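Side-chain contacts in glycoside Hydrolase (PDB 5T99), which probably hydrolyses galactosidic linkages in agarose-derived sugars as a family 2 glycoside hydrolase of the gut bacterium Bacteroides uniformis: residues A[335-339]-A[340-344]; A[431-434]-A[435-439]; A[477-480]-A[481-485]. One frame throughout, in Å; residues are numbered along the deposited sequence.

Interaction 1: residues A[335-339]-A[340-344]; sequences QIMKE and MGVNA
Where Lys-338 meets Gly-341 and Met-337 meets Val-342, the flat groups are the Lys-338 and Met-337 carbonyls, approached differently. The Lys-338 carbonyl receives Gly-341 N from above its face, 71° out of the plane, with the N 3.1 Å from Lys-338 O. The Met-337 carbonyl is met less steeply: Val-342 N is tilted 35° from its plane and lies 3.1 Å from Met-337 O. Met-340 N turns mainly to Ile-336 O, at 3.2 Å, and makes only a weak second bond to Met-337 O, so the last helical bond and the capping bonds overlap in one turn.

Val-342 then folds back over the helix end. Its CG1 lies opposite the backbone N (chi1 174°), which puts CG2 beside that N and close to the carbonyl just capped: Val-342 CG2 is 3.2 Å from Met-337 O and 3.9 Å from Met-337 CB. The methionine chain, bent beyond CG, passes obliquely across the valine, and its CE methyl comes within 4.3 Å of Met-340 SD, a looser apolar touch. Lys-338 leaves on a different course, laying CG 3.7 Å from Val-342 O while its NZ bonds to Met-363 O.

The buried methionines extend this apolar patch outward. Met-340 packs on Phe-600, Tyr-603 and Trp-607 of helix 598-607, and Met-337 reaches Val-312 on strand 305-313.

Gly-341 carries the positive phi that reverses the chain, a conformation in which a CB would press against the preceding carbonyl O. The paired bonds back from Gly-341 and Val-342, with the apolar contact between Met-337 and Val-342, make a Schellman motif, ending helix 327-339 and leading into parallel strand 344-346 of the TIM barrel domain.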
loop_
_atom_site.group_PDB
_atom_site.type_symbol
_atom_site.label_atom_id
_atom_site.label_comp_id
_atom_site.label_asym_id
_atom_site.label_seq_id
_atom_site.Cartn_x
_atom_site.Cartn_y
_atom_site.Cartn_z
ATOM N N GLN A 335 -6.122 -2.104 7.312
ATOM C CA GLN A 335 -6.857 -2.341 8.564
ATOM C C GLN A 335 -5.940 -2.807 9.701
ATOM O O GLN A 335 -6.045 -2.330 10.841
ATOM C CB GLN A 335 -7.944 -3.386 8.358
ATOM C CG GLN A 335 -9.159 -2.875 7.612
ATOM C CD GLN A 335 -10.149 -3.980 7.288
ATOM O OE1 GLN A 335 -9.791 -5.163 7.223
ATOM N NE2 GLN A 335 -11.405 -3.599 7.076
ATOM N N ILE A 336 -5.048 -3.739 9.373
ATOM C CA ILE A 336 -4.072 -4.247 10.347
ATOM C C ILE A 336 -3.145 -3.113 10.784
ATOM O O ILE A 336 -2.907 -2.930 11.979
ATOM C CB ILE A 336 -3.334 -5.501 9.812
ATOM C CG1 ILE A 336 -4.304 -6.697 9.825
ATOM C CG2 ILE A 336 -2.097 -5.831 10.636
ATOM C CD1 ILE A 336 -3.859 -7.876 8.985
ATOM N N MET A 337 -2.675 -2.316 9.832
ATOM C CA MET A 337 -1.901 -1.117 10.181
ATOM C C MET A 337 -2.694 -0.145 11.089
ATOM O O MET A 337 -2.144 0.341 12.088
ATOM C CB MET A 337 -1.355 -0.431 8.925
ATOM C CG MET A 337 -0.305 -1.247 8.182
ATOM S SD MET A 337 1.253 -1.424 9.091
ATOM C CE MET A 337 1.016 -3.000 9.912
ATOM N N LYS A 338 -3.976 0.091 10.807
ATOM C CA LYS A 338 -4.787 0.961 11.695
ATOM C C LYS A 338 -4.935 0.400 13.126
ATOM O O LYS A 338 -4.995 1.175 14.084
ATOM C CB LYS A 338 -6.156 1.301 11.087
ATOM C CG LYS A 338 -6.078 2.425 10.065
ATOM C CD LYS A 338 -7.298 2.506 9.150
ATOM C CE LYS A 338 -8.576 2.952 9.866
ATOM N NZ LYS A 338 -8.429 4.265 10.523
ATOM N N GLU A 339 -4.948 -0.929 13.266
ATOM C CA GLU A 339 -4.957 -1.578 14.588
ATOM C C GLU A 339 -3.669 -1.335 15.374
ATOM O O GLU A 339 -3.693 -1.247 16.603
ATOM C CB GLU A 339 -5.251 -3.084 14.465
ATOM C CG GLU A 339 -6.731 -3.375 14.225
ATOM C CD GLU A 339 -7.013 -4.798 13.770
ATOM O OE1 GLU A 339 -6.216 -5.727 14.065
ATOM O OE2 GLU A 339 -8.060 -4.986 13.105
ATOM N N MET A 340 -2.555 -1.207 14.657
ATOM C CA MET A 340 -1.262 -0.828 15.259
ATOM C C MET A 340 -1.180 0.651 15.699
ATOM O O MET A 340 -0.246 1.014 16.401
ATOM C CB MET A 340 -0.113 -1.133 14.274
ATOM C CG MET A 340 1.234 -1.386 14.930
ATOM S SD MET A 340 2.453 -2.114 13.818
ATOM C CE MET A 340 3.035 -0.613 13.026
ATOM N N GLY A 341 -2.130 1.498 15.278
ATOM C CA GLY A 341 -2.091 2.941 15.561
ATOM C C GLY A 341 -1.544 3.772 14.405
ATOM O O GLY A 341 -1.239 4.960 14.576
ATOM N N VAL A 342 -1.439 3.157 13.222
ATOM C CA VAL A 342 -0.940 3.836 12.028
ATOM C C VAL A 342 -1.997 4.808 11.508
ATOM O O VAL A 342 -3.155 4.416 11.288
ATOM C CB VAL A 342 -0.584 2.830 10.916
ATOM C CG1 VAL A 342 -0.190 3.530 9.617
ATOM C CG2 VAL A 342 0.546 1.916 11.375
ATOM N N ASN A 343 -1.598 6.063 11.318
ATOM C CA ASN A 343 -2.452 7.071 10.684
ATOM C C ASN A 343 -1.874 7.611 9.367
ATOM O O ASN A 343 -2.448 8.527 8.770
ATOM C CB ASN A 343 -2.692 8.230 11.655
ATOM C CG ASN A 343 -1.451 9.069 11.875
ATOM O OD1 ASN A 343 -0.337 8.570 11.756
ATOM N ND2 ASN A 343 -1.635 10.351 12.191
ATOM N N ALA A 344 -0.744 7.069 8.916
ATOM C CA ALA A 344 -0.037 7.631 7.765
ATOM C C ALA A 344 0.772 6.594 6.999
ATOM O O ALA A 344 1.292 5.655 7.583
ATOM C CB ALA A 344 0.858 8.765 8.220
#

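Interaction 2: residues A[431-434]-A[435-439]; sequences AKYL and ADICR
Helix 427-441 is the connection of a beta-alpha-beta crossover in the TIM barrel domain, running between parallel strands 409-416 and 447-451, and one of its flanks carries a salt-bridge network of Lys-432, Asp-436 and Arg-439. The lysine and aspartate are one turn apart. Lys-432 runs out extended and bends only at its end (chi4 -65°), bringing NZ round to 2.8 Å from Asp-436 OD2, which receives it on its syn lone pair, the side of the other oxygen. That other oxygen is occupied too: Arg-439 NH1 bonds to Asp-436 OD1 at 2.9 Å, with the oxygen at the edge of the guanidinium and close to its plane, yet the arginine approaches from above the carboxylate plane, 37° out of it.

The carboxylate thus sits between two cations, Lys-432 NZ and Arg-439 NH1 being 6.0 Å apart; this probably favours its charged form and offsets their mutual repulsion. Putting an asparagine here would probably leave Lys-432 and Arg-439 without the shared negative charge, freeing both long chains to turn away. The helical bonding continues beneath the network, with Asp-436 N 2.7 Å from Lys-432 O, although the next bond, from Ile-437 N to Tyr-433 O, is weak.

Toward helix 388-403 the same turns become apolar. Leu-434 and Ile-437 touch Leu-396, Tyr-433 OH bonds to Ser-392 OG, and farther round Leu-434 and Cys-438 meet Ile-414 of strand 409-416, seating the helix against the barrel wall. Tyr-433 and Ile-437 point the same way and lie side by side. The isoleucine methyl CD1 stands over one face of the phenol ring in a CH-pi contact, 4.2 Å from the Tyr-433 ring centroid and 20° off its normal, displaced toward the rim so that Ile-437 CD1 comes 3.9 Å from Tyr-433 CE1.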
loop_
_atom_site.group_PDB
_atom_site.type_symbol
_atom_site.label_atom_id
_atom_site.label_comp_id
_atom_site.label_asym_id
_atom_site.label_seq_id
_atom_site.Cartn_x
_atom_site.Cartn_y
_atom_site.Cartn_z
ATOM N N ALA A 431 16.737 18.151 -7.825
ATOM C CA ALA A 431 15.691 18.317 -6.821
ATOM C C ALA A 431 14.766 19.515 -7.116
ATOM O O ALA A 431 13.537 19.394 -7.037
ATOM C CB ALA A 431 16.301 18.465 -5.441
ATOM N N LYS A 432 15.355 20.670 -7.429
ATOM C CA LYS A 432 14.561 21.854 -7.795
ATOM C C LYS A 432 13.636 21.569 -9.000
ATOM O O LYS A 432 12.447 21.883 -8.975
ATOM C CB LYS A 432 15.473 23.043 -8.098
ATOM C CG LYS A 432 14.741 24.369 -8.255
ATOM C CD LYS A 432 15.692 25.473 -8.668
ATOM C CE LYS A 432 14.978 26.802 -8.817
ATOM N NZ LYS A 432 13.974 26.776 -9.926
ATOM N N TYR A 433 14.207 20.956 -10.031
ATOM C CA TYR A 433 13.487 20.592 -11.244
ATOM C C TYR A 433 12.199 19.822 -10.942
ATOM O O TYR A 433 11.127 20.167 -11.459
ATOM C CB TYR A 433 14.440 19.801 -12.168
ATOM C CG TYR A 433 13.800 19.017 -13.281
ATOM C CD1 TYR A 433 13.184 19.655 -14.353
ATOM C CD2 TYR A 433 13.827 17.632 -13.276
ATOM C CE1 TYR A 433 12.603 18.924 -15.392
ATOM C CE2 TYR A 433 13.251 16.896 -14.303
ATOM C CZ TYR A 433 12.639 17.543 -15.353
ATOM O OH TYR A 433 12.085 16.791 -16.368
ATOM N N LEU A 434 12.311 18.800 -10.096
ATOM C CA LEU A 434 11.158 17.985 -9.704
ATOM C C LEU A 434 10.219 18.733 -8.770
ATOM O O LEU A 434 9.012 18.616 -8.897
ATOM C CB LEU A 434 11.608 16.678 -9.038
ATOM C CG LEU A 434 12.408 15.748 -9.949
ATOM C CD1 LEU A 434 13.060 14.638 -9.136
ATOM C CD2 LEU A 434 11.539 15.182 -11.074
ATOM N N ALA A 435 10.774 19.488 -7.831
ATOM C CA ALA A 435 9.956 20.289 -6.937
ATOM C C ALA A 435 9.168 21.370 -7.678
ATOM O O ALA A 435 8.041 21.662 -7.288
ATOM C CB ALA A 435 10.805 20.910 -5.846
ATOM N N ASP A 436 9.753 21.971 -8.724
ATOM C CA ASP A 436 9.046 23.006 -9.498
ATOM C C ASP A 436 7.823 22.448 -10.216
ATOM O O ASP A 436 6.786 23.092 -10.231
ATOM C CB ASP A 436 9.964 23.708 -10.502
ATOM C CG ASP A 436 11.010 24.591 -9.839
ATOM O OD1 ASP A 436 10.878 24.911 -8.632
ATOM O OD2 ASP A 436 11.988 24.956 -10.541
ATOM N N ILE A 437 7.954 21.244 -10.777
ATOM C CA ILE A 437 6.828 20.515 -11.388
ATOM C C ILE A 437 5.713 20.233 -10.378
ATOM O O ILE A 437 4.543 20.390 -10.715
ATOM C CB ILE A 437 7.300 19.208 -12.046
ATOM C CG1 ILE A 437 8.140 19.518 -13.286
ATOM C CG2 ILE A 437 6.128 18.317 -12.441
ATOM C CD1 ILE A 437 9.129 18.413 -13.602
ATOM N N CYS A 438 6.069 19.834 -9.156
ATOM C CA CYS A 438 5.073 19.688 -8.079
ATOM C C CYS A 438 4.307 20.995 -7.836
ATOM O O CYS A 438 3.072 20.992 -7.759
ATOM C CB CYS A 438 5.707 19.212 -6.771
ATOM S SG CYS A 438 6.400 17.548 -6.836
ATOM N N ARG A 439 5.053 22.095 -7.737
ATOM C CA ARG A 439 4.483 23.412 -7.475
ATOM C C ARG A 439 3.631 23.927 -8.630
ATOM O O ARG A 439 2.620 24.572 -8.399
ATOM C CB ARG A 439 5.578 24.438 -7.131
ATOM C CG ARG A 439 5.013 25.680 -6.442
ATOM C CD ARG A 439 6.058 26.718 -6.038
ATOM N NE ARG A 439 7.244 26.141 -5.393
ATOM C CZ ARG A 439 8.401 25.862 -6.000
ATOM N NH1 ARG A 439 8.594 26.091 -7.301
ATOM N NH2 ARG A 439 9.385 25.330 -5.300
#

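Interaction 3: residues A[477-480]-A[481-485]; sequences KYAE and VQRLY
Gln-482 turns its amide back along the helix so that NE2 lies 2.9 Å from Tyr-478 O. The carbonyl oxygen falls almost exactly in the amide plane of the glutamine, but the donor stands above the carbonyl plane, 67° out of it. The approach fits an oxygen that also takes a weak backbone bond from Gln-482 N at 3.4 Å. One residue grips the same acceptor twice, through main chain and side chain, and Gln-482 NE2 also makes a weak hydrogen bond to Asn-544 OD1. Val-481 adds an apolar neighbour: its CG1, set between the backbone N and carbonyl carbon (chi1 77°), is 3.4 Å from Tyr-478 O.

On another flank Arg-483 folds over the preceding turn. One guanidinium face lies against backbone, with NH2 3.4 Å from Glu-480 CA and Ala-479 O near the rim of that face. The charges do not quite join, since Glu-480 OE2 stays 4.5 Å from Arg-483 NH2, beyond a salt bridge. Glu-480 instead runs alongside Leu-484, its CG 3.8 Å from Leu-484 CD1, and its OE1 is hydrogen-bonded with Tyr-454 OH, in a loop.

Farther out, Lys-477 occupies the N-cap position, and its O accepts Val-481 N at 3.0 Å to begin the helical bonding. Tyr-478 is fixed by stacking with Phe-547 and by a hydrogen bond between its OH and Glu-537 OE2; its side chain is about 13 Å from the bound galacto-isofagomine. This short helix bridges parallel strands 468-472 and 490-495, with Val-481 touching Met-471 and Leu-490 on those strands and Phe-458 on helix 456-459.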
loop_
_atom_site.group_PDB
_atom_site.type_symbol
_atom_site.label_atom_id
_atom_site.label_comp_id
_atom_site.label_asym_id
_atom_site.label_seq_id
_atom_site.Cartn_x
_atom_site.Cartn_y
_atom_site.Cartn_z
ATOM N N LYS A 477 20.816 12.786 14.806
ATOM C CA LYS A 477 21.080 14.117 14.242
ATOM C C LYS A 477 19.893 15.090 14.226
ATOM O O LYS A 477 20.023 16.187 13.677
ATOM C CB LYS A 477 21.656 13.964 12.826
ATOM C CG LYS A 477 22.918 13.112 12.754
ATOM C CD LYS A 477 24.059 13.730 13.546
ATOM C CE LYS A 477 25.380 13.023 13.267
ATOM N NZ LYS A 477 26.500 13.783 13.892
ATOM N N TYR A 478 18.762 14.730 14.836
ATOM C CA TYR A 478 17.573 15.600 14.789
ATOM C C TYR A 478 17.833 16.955 15.447
ATOM O O TYR A 478 17.482 17.989 14.885
ATOM C CB TYR A 478 16.348 14.945 15.446
ATOM C CG TYR A 478 15.709 13.781 14.704
ATOM C CD1 TYR A 478 16.140 13.373 13.430
ATOM C CD2 TYR A 478 14.632 13.111 15.267
ATOM C CE1 TYR A 478 15.525 12.313 12.767
ATOM C CE2 TYR A 478 14.011 12.061 14.609
ATOM C CZ TYR A 478 14.458 11.667 13.362
ATOM O OH TYR A 478 13.850 10.628 12.723
ATOM N N ALA A 479 18.453 16.941 16.626
ATOM C CA ALA A 479 18.760 18.178 17.325
ATOM C C ALA A 479 19.714 19.066 16.522
ATOM O O ALA A 479 19.470 20.266 16.369
ATOM C CB ALA A 479 19.329 17.886 18.709
ATOM N N GLU A 480 20.786 18.470 15.996
ATOM C CA GLU A 480 21.816 19.225 15.269
ATOM C C GLU A 480 21.280 19.869 13.981
ATOM O O GLU A 480 21.589 21.029 13.705
ATOM C CB GLU A 480 23.044 18.346 14.973
ATOM C CG GLU A 480 24.105 19.031 14.122
ATOM C CD GLU A 480 25.352 18.195 13.916
ATOM O OE1 GLU A 480 25.484 17.576 12.838
ATOM O OE2 GLU A 480 26.204 18.170 14.825
ATOM N N VAL A 481 20.490 19.134 13.195
ATOM C CA VAL A 481 19.972 19.683 11.930
ATOM C C VAL A 481 19.032 20.867 12.155
ATOM O O VAL A 481 18.988 21.757 11.322
ATOM C CB VAL A 481 19.300 18.614 11.040
ATOM C CG1 VAL A 481 17.902 18.248 11.547
ATOM C CG2 VAL A 481 19.254 19.077 9.589
ATOM N N GLN A 482 18.308 20.866 13.278
ATOM C CA GLN A 482 17.470 22.008 13.689
ATOM C C GLN A 482 18.288 23.243 14.124
ATOM O O GLN A 482 17.849 24.371 13.914
ATOM C CB GLN A 482 16.494 21.612 14.813
ATOM C CG GLN A 482 15.459 20.580 14.410
ATOM C CD GLN A 482 14.625 20.092 15.591
ATOM O OE1 GLN A 482 13.590 20.689 15.933
ATOM N NE2 GLN A 482 15.058 18.992 16.211
ATOM N N ARG A 483 19.443 23.033 14.751
ATOM C CA ARG A 483 20.375 24.126 15.051
ATOM C C ARG A 483 20.918 24.762 13.766
ATOM O O ARG A 483 20.926 25.987 13.624
ATOM C CB ARG A 483 21.575 23.637 15.881
ATOM C CG ARG A 483 21.415 23.728 17.387
ATOM C CD ARG A 483 22.761 23.523 18.092
ATOM N NE ARG A 483 23.375 22.202 17.839
ATOM C CZ ARG A 483 22.989 21.035 18.386
ATOM N NH1 ARG A 483 21.956 20.970 19.227
ATOM N NH2 ARG A 483 23.632 19.906 18.069
ATOM N N LEU A 484 21.398 23.912 12.861
ATOM C CA LEU A 484 22.065 24.358 11.642
ATOM C C LEU A 484 21.100 24.921 10.600
ATOM O O LEU A 484 21.450 25.841 9.859
ATOM C CB LEU A 484 22.895 23.217 11.032
ATOM C CG LEU A 484 24.031 22.637 11.897
ATOM C CD1 LEU A 484 24.673 21.411 11.256
ATOM C CD2 LEU A 484 25.080 23.700 12.192
ATOM N N TYR A 485 19.894 24.356 10.530
ATOM C CA TYR A 485 18.923 24.702 9.489
ATOM C C TYR A 485 17.565 24.870 10.157
ATOM O O TYR A 485 16.671 24.062 9.956
ATOM C CB TYR A 485 18.912 23.630 8.386
ATOM C CG TYR A 485 20.252 23.496 7.707
ATOM C CD1 TYR A 485 20.640 24.400 6.731
ATOM C CD2 TYR A 485 21.166 22.499 8.089
ATOM C CE1 TYR A 485 21.889 24.305 6.123
ATOM C CE2 TYR A 485 22.419 22.401 7.492
ATOM C CZ TYR A 485 22.769 23.308 6.509
ATOM O OH TYR A 485 23.983 23.249 5.896
#

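How the interactions relate
From the N terminus the three contacts follow in series, none nesting within or crossing another, and each closes only a turn or so of chain. Interaction 1 comes first, at the exit of helix 327-339 into strand 344-346. Interaction 2 follows within helix 427-441, between strands 409-416 and 447-451, and interaction 3 spans helix 478-484, before strand 490-495. None touches another: nearest atoms are about 18 Å apart for interactions 1 and 2, and about 14 Å for the other two pairs. What joins them is the TIM barrel domain, whose parallel strands are connected by the helices that carry them: one lies at the end of a helix, one within the middle of another, one along a third, short helix.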